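Local coordinates for protein AF1502 (Archaeoglobus fulgidus, PDB 5A1Q) that is of unknown function but represents the STAC domain, which is associated with transmembrane solute transport and two-component signal transduction systems, at residues I24-N27 / K28-S32; D40-Y43 / K44-S48; E55-E58 / Y59-V63; K9-D12 / E13-E17. One frame throughout, in Å; residues are numbered along the deposited sequence. Where two conformers were deposited one is given.

Contact 1: I24-N27 / K28-S32; sequences IFLN and KAMES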
loop_
_atom_site.group_PDB
_atom_site.type_symbol
_atom_site.label_atom_id
_atom_site.label_comp_id
_atom_site.label_asym_id
_atom_site.label_seq_id
_atom_site.Cartn_x
_atom_site.Cartn_y
_atom_site.Cartn_z
ATOM N N ILE A 24 -9.588 -4.687 6.808
ATOM C CA ILE A 24 -9.493 -4.390 5.379
ATOM C C ILE A 24 -8.225 -3.596 5.025
ATOM O O ILE A 24 -7.577 -3.915 4.011
ATOM C CB ILE A 24 -10.762 -3.769 4.776
ATOM C CG1 ILE A 24 -10.959 -2.350 5.264
ATOM C CG2 ILE A 24 -11.960 -4.648 5.074
ATOM C CD1 ILE A 24 -11.892 -1.543 4.402
ATOM N N PHE A 25 -7.789 -2.657 5.863
ATOM C CA PHE A 25 -6.570 -1.927 5.550
ATOM C C PHE A 25 -5.375 -2.912 5.522
ATOM O O PHE A 25 -4.510 -2.823 4.616
ATOM C CB PHE A 25 -6.335 -0.792 6.547
ATOM C CG PHE A 25 -7.253 0.359 6.343
ATOM C CD1 PHE A 25 -7.167 1.141 5.192
ATOM C CD2 PHE A 25 -8.219 0.664 7.269
ATOM C CE1 PHE A 25 -7.944 2.225 4.973
ATOM C CE2 PHE A 25 -9.000 1.782 7.045
ATOM C CZ PHE A 25 -8.902 2.527 5.875
ATOM N N LEU A 26 -5.298 -3.759 6.524
ATOM C CA LEU A 26 -4.150 -4.717 6.591
ATOM C C LEU A 26 -4.166 -5.613 5.310
ATOM O O LEU A 26 -3.125 -5.838 4.686
ATOM C CB LEU A 26 -4.198 -5.533 7.861
ATOM C CG LEU A 26 -3.192 -6.668 8.029
ATOM C CD1 LEU A 26 -1.793 -6.096 7.891
ATOM C CD2 LEU A 26 -3.424 -7.457 9.338
ATOM N N ASN A 27 -5.326 -6.187 4.996
ATOM C CA ASN A 27 -5.396 -7.124 3.885
ATOM C C ASN A 27 -5.054 -6.350 2.542
ATOM O O ASN A 27 -4.309 -6.876 1.684
ATOM C CB ASN A 27 -6.789 -7.684 3.795
ATOM C CG ASN A 27 -7.160 -8.613 4.955
ATOM O OD1 ASN A 27 -6.323 -9.122 5.709
ATOM N ND2 ASN A 27 -8.417 -8.896 5.033
ATOM N N LYS A 28 -5.623 -5.149 2.355
ATOM C CA LYS A 28 -5.361 -4.433 1.098
ATOM C C LYS A 28 -3.839 -4.045 0.993
ATOM O O LYS A 28 -3.239 -4.125 -0.109
ATOM C CB LYS A 28 -6.236 -3.214 0.977
ATOM C CG LYS A 28 -7.729 -3.577 0.829
ATOM C CD LYS A 28 -8.128 -4.119 -0.487
ATOM C CE LYS A 28 -9.594 -4.587 -0.501
ATOM N NZ LYS A 28 -9.671 -5.787 -1.393
ATOM N N ALA A 29 -3.192 -3.689 2.121
ATOM C CA ALA A 29 -1.769 -3.379 2.062
ATOM C C ALA A 29 -0.969 -4.656 1.672
ATOM O O ALA A 29 -0.069 -4.628 0.857
ATOM C CB ALA A 29 -1.297 -2.850 3.414
HETATM N N MSE A 30 -1.250 -5.759 2.400
HETATM C CA MSE A 30 -0.606 -7.083 2.104
HETATM C C MSE A 30 -0.760 -7.442 0.624
HETATM O O MSE A 30 0.217 -7.822 -0.036
HETATM C CB MSE A 30 -1.215 -8.234 3.009
HETATM C CG MSE A 30 -0.733 -8.043 4.379
HETATM SE SE MSE A 30 -1.731 -9.317 5.483
HETATM C CE MSE A 30 -0.961 -10.883 4.584
ATOM N N GLU A 31 -1.969 -7.331 0.116
ATOM C CA GLU A 31 -2.298 -7.741 -1.260
ATOM C C GLU A 31 -1.561 -6.819 -2.277
ATOM O O GLU A 31 -1.023 -7.328 -3.268
ATOM C CB GLU A 31 -3.766 -7.731 -1.508
ATOM C CG GLU A 31 -4.592 -8.759 -0.695
ATOM C CD GLU A 31 -6.062 -8.430 -0.603
ATOM O OE1 GLU A 31 -6.565 -7.489 -1.265
ATOM O OE2 GLU A 31 -6.747 -9.131 0.209
ATOM N N SER A 32 -1.532 -5.510 -1.978
ATOM C CA SER A 32 -0.803 -4.565 -2.879
ATOM C C SER A 32 0.665 -4.924 -2.967
ATOM O O SER A 32 1.271 -4.820 -4.022
ATOM C CB SER A 32 -0.913 -3.130 -2.354
ATOM O OG SER A 32 -2.265 -2.727 -2.323
#
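K28 N donates to I24 O at 2.8 Å, the N-H pointing almost straight at the oxygen (166°). CG of K28, set beside the backbone N (chi1 -67°), lies 3.2 Å from I24 O, and the chain then bends to bring NZ within 3.5 Å of E31 OE1, a salt bridge one turn along. A29 N bonds to F25 O, and the A29 methyl rests against the same carbonyl. M30 (selenomethionine) bonds through its N to L26 O; its CG covers that oxygen, and SE comes 4.0 Å from L26 CG as the two side chains cross obliquely. E31 N reaches N27 O at 2.9 Å, the fourth rung of an alpha-helical i to i+4 ladder, while its CG folds over that oxygen and OE2 draws alongside N27 CB at 3.9 Å. The N27 amide is engaged elsewhere, OD1 bonding to Y7 OH. S32 closes the run: its N and OG grip K28 O from opposite faces, OG at 2.8 Å. Helix 22-33 lies against two others, L26 and M30 touching both Y7 of helix 7-18 and I46 of helix 43-51, while K28, A29 and S32 pack at the dimer interface, where K28 of the second subunit bridges to E31.

Contact 2: D40-Y43 / K44-S48; sequences DSNY and KEILS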
loop_
_atom_site.group_PDB
_atom_site.type_symbol
_atom_site.label_atom_id
_atom_site.label_comp_id
_atom_site.label_asym_id
_atom_site.label_seq_id
_atom_site.Cartn_x
_atom_site.Cartn_y
_atom_site.Cartn_z
ATOM N N ASP A 40 8.297 -11.760 10.731
ATOM C CA ASP A 40 9.318 -10.782 11.175
ATOM C C ASP A 40 9.976 -10.058 10.005
ATOM O O ASP A 40 10.407 -8.903 10.132
ATOM C CB ASP A 40 10.362 -11.445 12.017
ATOM C CG ASP A 40 9.858 -11.871 13.400
ATOM O OD1 ASP A 40 8.867 -11.274 13.899
ATOM O OD2 ASP A 40 10.559 -12.777 13.963
ATOM N N SER A 41 10.057 -10.729 8.864
ATOM C CA SER A 41 10.761 -10.140 7.725
ATOM C C SER A 41 9.975 -9.058 7.017
ATOM O O SER A 41 10.610 -8.215 6.372
ATOM C CB SER A 41 11.144 -11.184 6.655
ATOM O OG SER A 41 12.047 -12.189 7.112
ATOM N N ASN A 42 8.627 -9.061 7.104
ATOM C CA ASN A 42 7.815 -8.164 6.265
ATOM C C ASN A 42 6.905 -7.233 6.989
ATOM O O ASN A 42 6.272 -6.345 6.376
ATOM C CB ASN A 42 7.054 -8.977 5.188
ATOM C CG ASN A 42 5.926 -9.823 5.758
ATOM O OD1 ASN A 42 5.504 -9.664 6.902
ATOM N ND2 ASN A 42 5.389 -10.692 4.929
ATOM N N TYR A 43 6.752 -7.384 8.330
ATOM C CA TYR A 43 5.782 -6.553 8.998
ATOM C C TYR A 43 6.061 -5.067 8.972
ATOM O O TYR A 43 5.115 -4.287 8.914
ATOM C CB TYR A 43 5.505 -7.011 10.453
ATOM C CG TYR A 43 6.527 -6.643 11.502
ATOM C CD1 TYR A 43 7.699 -7.282 11.536
ATOM C CD2 TYR A 43 6.284 -5.613 12.407
ATOM C CE1 TYR A 43 8.673 -7.025 12.483
ATOM C CE2 TYR A 43 7.227 -5.333 13.416
ATOM C CZ TYR A 43 8.427 -6.059 13.434
ATOM O OH TYR A 43 9.458 -5.817 14.317
ATOM N N LYS A 44 7.328 -4.682 8.975
ATOM C CA LYS A 44 7.617 -3.271 9.049
ATOM C C LYS A 44 7.255 -2.642 7.698
ATOM O O LYS A 44 6.744 -1.517 7.666
ATOM C CB LYS A 44 9.045 -3.030 9.416
ATOM C CG LYS A 44 9.285 -3.322 10.906
ATOM C CD LYS A 44 10.591 -2.747 11.379
ATOM C CE LYS A 44 10.835 -3.142 12.851
ATOM N NZ LYS A 44 12.006 -2.532 13.514
ATOM N N GLU A 45 7.488 -3.398 6.638
ATOM C CA GLU A 45 7.087 -2.907 5.286
ATOM C C GLU A 45 5.596 -2.761 5.140
ATOM O O GLU A 45 5.091 -1.765 4.585
ATOM C CB GLU A 45 7.646 -3.788 4.223
ATOM C CG GLU A 45 7.363 -3.173 2.878
ATOM C CD GLU A 45 8.323 -3.636 1.822
ATOM O OE1 GLU A 45 9.559 -3.578 2.040
ATOM O OE2 GLU A 45 7.818 -4.064 0.770
ATOM N N ILE A 46 4.840 -3.744 5.607
ATOM C CA ILE A 46 3.405 -3.591 5.675
ATOM C C ILE A 46 2.913 -2.349 6.442
ATOM O O ILE A 46 2.111 -1.511 5.957
ATOM C CB ILE A 46 2.719 -4.875 6.211
ATOM C CG1 ILE A 46 3.084 -6.108 5.340
ATOM C CG2 ILE A 46 1.210 -4.604 6.460
ATOM C CD1 ILE A 46 2.658 -7.406 6.021
ATOM N N LEU A 47 3.450 -2.136 7.630
ATOM C CA LEU A 47 3.148 -0.947 8.364
ATOM C C LEU A 47 3.612 0.328 7.676
ATOM O O LEU A 47 2.929 1.375 7.832
ATOM C CB LEU A 47 3.751 -1.021 9.803
ATOM C CG LEU A 47 3.128 -2.111 10.624
ATOM C CD1 LEU A 47 3.883 -2.238 11.936
ATOM C CD2 LEU A 47 1.652 -1.859 10.879
ATOM N N SER A 48 4.729 0.299 6.961
ATOM C CA SER A 48 5.181 1.483 6.252
ATOM C C SER A 48 4.093 1.962 5.231
ATOM O O SER A 48 3.886 3.175 5.047
ATOM C CB SER A 48 6.548 1.289 5.580
ATOM O OG SER A 48 6.485 0.446 4.404
HETATM O O HOH W 1 9.975 -6.321 9.050
HETATM O O HOH W 2 9.728 -5.232 6.486
HETATM O O HOH W 3 9.646 -6.580 3.801
#
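K44 lies alongside the ring of Y43, its immediate neighbour, the two side chains pointing the same way. CB of K44 sits 3.6 Å from Y43 C. CG stands over one face of the ring, a CH-pi contact 3.8 Å from the Y43 centroid and 13° off the normal. The extended chain carries CE to 3.3 Å from Y43 OH, and NZ goes on to a salt bridge with E68 of helix 57-70. Y43 meets this chain because its CG lies between the backbone N and the carbonyl carbon (chi1 78°), which turns the ring back toward D40, whose C lies at its edge in plane. L47 CD1 also approaches the ring, 4.2 Å from Y43 CD2. N42 holds the N-cap position, but its side chain makes no capping bond: OD1 is held by D39 N and ND2 by D37 O, with I46 CD1 packed 3.7 Å from N42 OD1. Waters serve the first turn instead, one linking D40 O to K44 N and another S41 O to E45 N. The first backbone helical bond here, I46 N to N42 O, is nearly linear (174°). Within the fold, helix 43-51 touches all three other helices: I46 packs on L33 of helix 22-33, L47 on L10 and L14 of helix 7-18 and on V60 of helix 57-70, and Y43 on L67 of that last helix.

Contact 3: E55-E58 / Y59-V63; sequences ELRE and YVEIV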
loop_
_atom_site.group_PDB
_atom_site.type_symbol
_atom_site.label_atom_id
_atom_site.label_comp_id
_atom_site.label_asym_id
_atom_site.label_seq_id
_atom_site.Cartn_x
_atom_site.Cartn_y
_atom_site.Cartn_z
ATOM N N GLU A 55 -5.063 9.345 7.359
ATOM C CA GLU A 55 -6.029 9.127 8.422
ATOM C C GLU A 55 -5.654 8.081 9.444
ATOM O O GLU A 55 -6.102 8.152 10.588
ATOM C CB GLU A 55 -7.425 8.788 7.841
ATOM C CG GLU A 55 -7.875 9.718 6.711
ATOM C CD GLU A 55 -7.840 9.033 5.327
ATOM O OE1 GLU A 55 -8.843 8.344 4.977
ATOM O OE2 GLU A 55 -6.818 9.166 4.578
ATOM N N LEU A 56 -4.762 7.159 9.050
ATOM C CA LEU A 56 -4.268 6.084 9.912
ATOM C C LEU A 56 -2.927 6.401 10.556
ATOM O O LEU A 56 -2.597 5.735 11.531
ATOM C CB LEU A 56 -4.117 4.739 9.192
ATOM C CG LEU A 56 -5.398 4.262 8.501
ATOM C CD1 LEU A 56 -5.137 2.879 7.923
ATOM C CD2 LEU A 56 -6.598 4.182 9.442
ATOM N N ARG A 57 -2.165 7.341 9.987
ATOM C CA ARG A 57 -0.718 7.486 10.291
ATOM C C ARG A 57 -0.407 7.495 11.820
ATOM O O ARG A 57 0.422 6.680 12.242
ATOM C CB ARG A 57 -0.135 8.735 9.654
ATOM C CG ARG A 57 1.295 9.025 10.052
ATOM C CD ARG A 57 1.849 10.147 9.177
ATOM N NE ARG A 57 1.046 11.376 9.287
ATOM C CZ ARG A 57 0.790 12.244 8.304
ATOM N NH1 ARG A 57 1.242 12.058 7.064
ATOM N NH2 ARG A 57 0.055 13.320 8.575
ATOM N N GLU A 58 -1.103 8.300 12.595
ATOM C CA GLU A 58 -0.766 8.363 14.028
ATOM C C GLU A 58 -0.996 7.031 14.716
ATOM O O GLU A 58 -0.197 6.576 15.564
ATOM C CB GLU A 58 -1.592 9.446 14.719
ATOM C CG GLU A 58 -0.994 9.807 16.066
ATOM C CD GLU A 58 -1.827 10.786 16.843
ATOM O OE1 GLU A 58 -2.748 10.325 17.555
ATOM O OE2 GLU A 58 -1.541 12.006 16.745
ATOM N N TYR A 59 -2.072 6.375 14.339
ATOM C CA TYR A 59 -2.462 5.128 14.967
ATOM C C TYR A 59 -1.460 4.024 14.602
ATOM O O TYR A 59 -1.092 3.189 15.419
ATOM C CB TYR A 59 -3.907 4.743 14.549
ATOM C CG TYR A 59 -4.886 5.838 14.839
ATOM C CD1 TYR A 59 -5.425 5.939 16.116
ATOM C CD2 TYR A 59 -5.173 6.859 13.916
ATOM C CE1 TYR A 59 -6.284 6.966 16.451
ATOM C CE2 TYR A 59 -6.047 7.878 14.245
ATOM C CZ TYR A 59 -6.584 7.924 15.519
ATOM O OH TYR A 59 -7.446 8.939 15.872
ATOM N N VAL A 60 -1.006 4.001 13.337
ATOM C CA VAL A 60 0.004 3.030 12.900
ATOM C C VAL A 60 1.349 3.288 13.606
ATOM O O VAL A 60 2.049 2.324 13.968
ATOM C CB VAL A 60 0.128 3.050 11.355
ATOM C CG1 VAL A 60 1.266 2.132 10.900
ATOM C CG2 VAL A 60 -1.197 2.717 10.743
ATOM N N GLU A 61 1.723 4.557 13.841
ATOM C CA GLU A 61 2.933 4.948 14.537
ATOM C C GLU A 61 2.853 4.342 15.951
ATOM O O GLU A 61 3.834 3.795 16.476
ATOM C CB GLU A 61 3.078 6.515 14.559
ATOM C CG GLU A 61 3.501 7.108 13.190
ATOM C CD GLU A 61 3.498 8.635 12.965
ATOM O OE1 GLU A 61 2.785 9.424 13.642
ATOM O OE2 GLU A 61 4.224 9.053 12.019
ATOM N N ILE A 62 1.680 4.448 16.583
ATOM C CA ILE A 62 1.494 3.883 17.943
ATOM C C ILE A 62 1.725 2.330 17.921
ATOM O O ILE A 62 2.444 1.805 18.776
ATOM C CB ILE A 62 0.118 4.278 18.534
ATOM C CG1 ILE A 62 0.146 5.774 18.831
ATOM C CG2 ILE A 62 -0.152 3.390 19.776
ATOM C CD1 ILE A 62 -1.190 6.355 19.195
ATOM N N VAL A 63 1.150 1.644 16.922
ATOM C CA VAL A 63 1.413 0.181 16.810
ATOM C C VAL A 63 2.872 -0.095 16.617
ATOM O O VAL A 63 3.431 -0.935 17.308
ATOM C CB VAL A 63 0.635 -0.406 15.621
ATOM C CG1 VAL A 63 0.990 -1.885 15.393
ATOM C CG2 VAL A 63 -0.849 -0.311 15.854
#
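The Y59 ring turns its edge to the backbone of the preceding turn: L56 O lies in the ring plane, 3.7 Å from Y59 CD2, and E55 O is the same 3.7 Å from Y59 CE2. Chi1 of -55° puts the ring beside its own backbone N, where it can lean on these carbonyls. The remaining flat groups, the R57 guanidinium and the E61 carboxylate, run side by side with planes 34° apart. They touch through the arginine stem, E61 OE2 lying 3.5 Å from R57 CG, whereas R57 NE stays 4.8 Å from that oxygen, too far for a salt bridge. This is the opening of helix 57-70, the last of the four helices of the domain, and the N-H groups of V60, E61 and I62 bond to the carbonyls of L56, R57 and E58. E61 CG also covers R57 O at 3.2 Å. A lysine in place of E61 removes the carboxylate beside the R57 stem, and the like charge would probably push the guanidinium aside and undo the side-by-side pairing. On the inner side L56 CB meets V60 CG2 at 3.9 Å, and V60 reaches on to L50 of helix 43-51. Y59 and I62 lie against E17 of helix 7-18, and R57 and E61 against K51.

Contact 4: K9-D12 / E13-E17; sequences KLLD and ELKKE
The carbonyls of K9, L10, L11 and D12 accept the N-H groups of E13, L14, K15 and K16 in turn, an unbroken alpha-helical ladder at 2.9 to 3.1 Å between N and O. On the flank facing helix 57-70, K9 NZ donates to E13 OE2 at 3.1 Å, a salt bridge using the anti lone pair, directed away from the other carboxylate oxygen. Both chains bend at chi2, K9 at 76° and E13 at -82°, which lays them side by side with their charged ends together. E13 CG also rests 3.4 Å from K9 O. With an alanine in place of E13, K9 NZ would probably lose its salt-bridge partner on this helix and be freer to turn, relying more on other contacts such as the long, weak ion pair to E70. Helix 7-18 is the first of four in this domain; L10 and L14 face the interior, and L11 lies nearer the surface. L10 CG meets L14 CD1 at 4.1 Å, and L14 CG also covers L10 O at 3.4 Å. L11 passes over the aliphatic part of the extended K15 chain, its CD1 3.9 Å from K15 CG, while L11 also touches L26 and K15 touches A22 of helix 22-33.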
loop_
_atom_site.group_PDB
_atom_site.type_symbol
_atom_site.label_atom_id
_atom_site.label_comp_id
_atom_site.label_asym_id
_atom_site.label_seq_id
_atom_site.Cartn_x
_atom_site.Cartn_y
_atom_site.Cartn_z
ATOM N N LYS A 9 -1.340 -11.343 15.470
ATOM C CA LYS A 9 -0.753 -10.353 16.367
ATOM C C LYS A 9 -0.871 -8.926 15.752
ATOM O O LYS A 9 -1.309 -7.970 16.442
ATOM C CB LYS A 9 0.702 -10.731 16.730
ATOM C CG LYS A 9 1.476 -9.635 17.417
ATOM C CD LYS A 9 1.047 -9.502 18.851
ATOM C CE LYS A 9 2.127 -8.810 19.661
ATOM N NZ LYS A 9 1.592 -8.302 20.956
ATOM N N LEU A 10 -0.535 -8.769 14.462
ATOM C CA LEU A 10 -0.487 -7.513 13.851
ATOM C C LEU A 10 -1.938 -6.972 13.710
ATOM O O LEU A 10 -2.201 -5.806 14.013
ATOM C CB LEU A 10 0.275 -7.626 12.525
ATOM C CG LEU A 10 0.404 -6.326 11.806
ATOM C CD1 LEU A 10 1.204 -5.375 12.693
ATOM C CD2 LEU A 10 1.064 -6.481 10.458
ATOM N N LEU A 11 -2.895 -7.829 13.286
ATOM C CA LEU A 11 -4.277 -7.407 13.190
ATOM C C LEU A 11 -4.804 -7.025 14.578
ATOM O O LEU A 11 -5.503 -6.007 14.707
ATOM C CB LEU A 11 -5.108 -8.544 12.627
ATOM C CG LEU A 11 -6.599 -8.237 12.547
ATOM C CD1 LEU A 11 -6.855 -7.010 11.717
ATOM C CD2 LEU A 11 -7.305 -9.489 11.982
ATOM N N ASP A 12 -4.498 -7.802 15.611
ATOM C CA ASP A 12 -4.952 -7.459 16.969
ATOM C C ASP A 12 -4.397 -6.089 17.443
ATOM O O ASP A 12 -5.171 -5.252 17.942
ATOM C CB ASP A 12 -4.626 -8.563 17.949
ATOM C CG ASP A 12 -5.535 -9.799 17.776
ATOM O OD1 ASP A 12 -6.549 -9.701 17.027
ATOM O OD2 ASP A 12 -5.187 -10.854 18.325
ATOM N N GLU A 13 -3.125 -5.811 17.188
ATOM C CA GLU A 13 -2.570 -4.498 17.558
ATOM C C GLU A 13 -3.255 -3.356 16.770
ATOM O O GLU A 13 -3.534 -2.307 17.349
ATOM C CB GLU A 13 -1.038 -4.431 17.361
ATOM C CG GLU A 13 -0.249 -5.326 18.294
ATOM C CD GLU A 13 -0.024 -4.738 19.678
ATOM O OE1 GLU A 13 -0.456 -3.601 19.950
ATOM O OE2 GLU A 13 0.611 -5.430 20.498
ATOM N N LEU A 14 -3.528 -3.556 15.480
ATOM C CA LEU A 14 -4.116 -2.510 14.688
ATOM C C LEU A 14 -5.554 -2.262 15.076
ATOM O O LEU A 14 -6.007 -1.109 15.159
ATOM C CB LEU A 14 -3.992 -2.848 13.196
ATOM C CG LEU A 14 -2.610 -2.817 12.541
ATOM C CD1 LEU A 14 -2.600 -3.558 11.207
ATOM C CD2 LEU A 14 -2.178 -1.389 12.291
ATOM N N LYS A 15 -6.297 -3.331 15.381
ATOM C CA LYS A 15 -7.685 -3.177 15.770
ATOM C C LYS A 15 -7.799 -2.440 17.086
ATOM O O LYS A 15 -8.762 -1.681 17.249
ATOM C CB LYS A 15 -8.372 -4.504 15.920
ATOM C CG LYS A 15 -8.697 -5.182 14.634
ATOM C CD LYS A 15 -9.320 -6.530 14.970
ATOM C CE LYS A 15 -10.235 -6.968 13.877
ATOM N NZ LYS A 15 -10.688 -8.352 14.205
ATOM N N LYS A 16 -6.820 -2.635 17.992
ATOM C CA LYS A 16 -6.805 -1.882 19.249
ATOM C C LYS A 16 -6.844 -0.368 18.985
ATOM O O LYS A 16 -7.473 0.382 19.758
ATOM C CB LYS A 16 -5.570 -2.265 20.078
ATOM C CG LYS A 16 -5.661 -2.030 21.571
ATOM C CD LYS A 16 -5.044 -3.192 22.331
ATOM C CE LYS A 16 -5.978 -4.400 22.352
ATOM N NZ LYS A 16 -5.282 -5.663 22.715
ATOM N N GLU A 17 -6.125 0.098 17.968
ATOM C CA GLU A 17 -6.049 1.532 17.638
ATOM C C GLU A 17 -7.167 2.050 16.686
ATOM O O GLU A 17 -7.736 3.134 16.907
ATOM C CB GLU A 17 -4.664 1.838 17.041
ATOM C CG GLU A 17 -3.513 1.688 18.019
ATOM C CD GLU A 17 -3.667 2.629 19.187
ATOM O OE1 GLU A 17 -3.966 3.813 18.950
ATOM O OE2 GLU A 17 -3.556 2.166 20.329
#

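Contacts 1, 3 and 4 lie within a helix or its first turn, whereas contact 2 spans the loop-to-helix junction at the start of helix 43-51. Each combines core and surface. The buried side chains are L26, A29 and M30 in contact 1, I46 and L47 in contact 2, L56 and V60 in contact 3, and L10 and L14 in contact 4, and these inner faces join one apolar interior; F25 adds a link from contact 1 to L56 of contact 3. The outer faces differ: ionic within one helix in contact 4, charged but unbridged in contact 3, water-mediated in contact 2, and shared with the second subunit in contact 1.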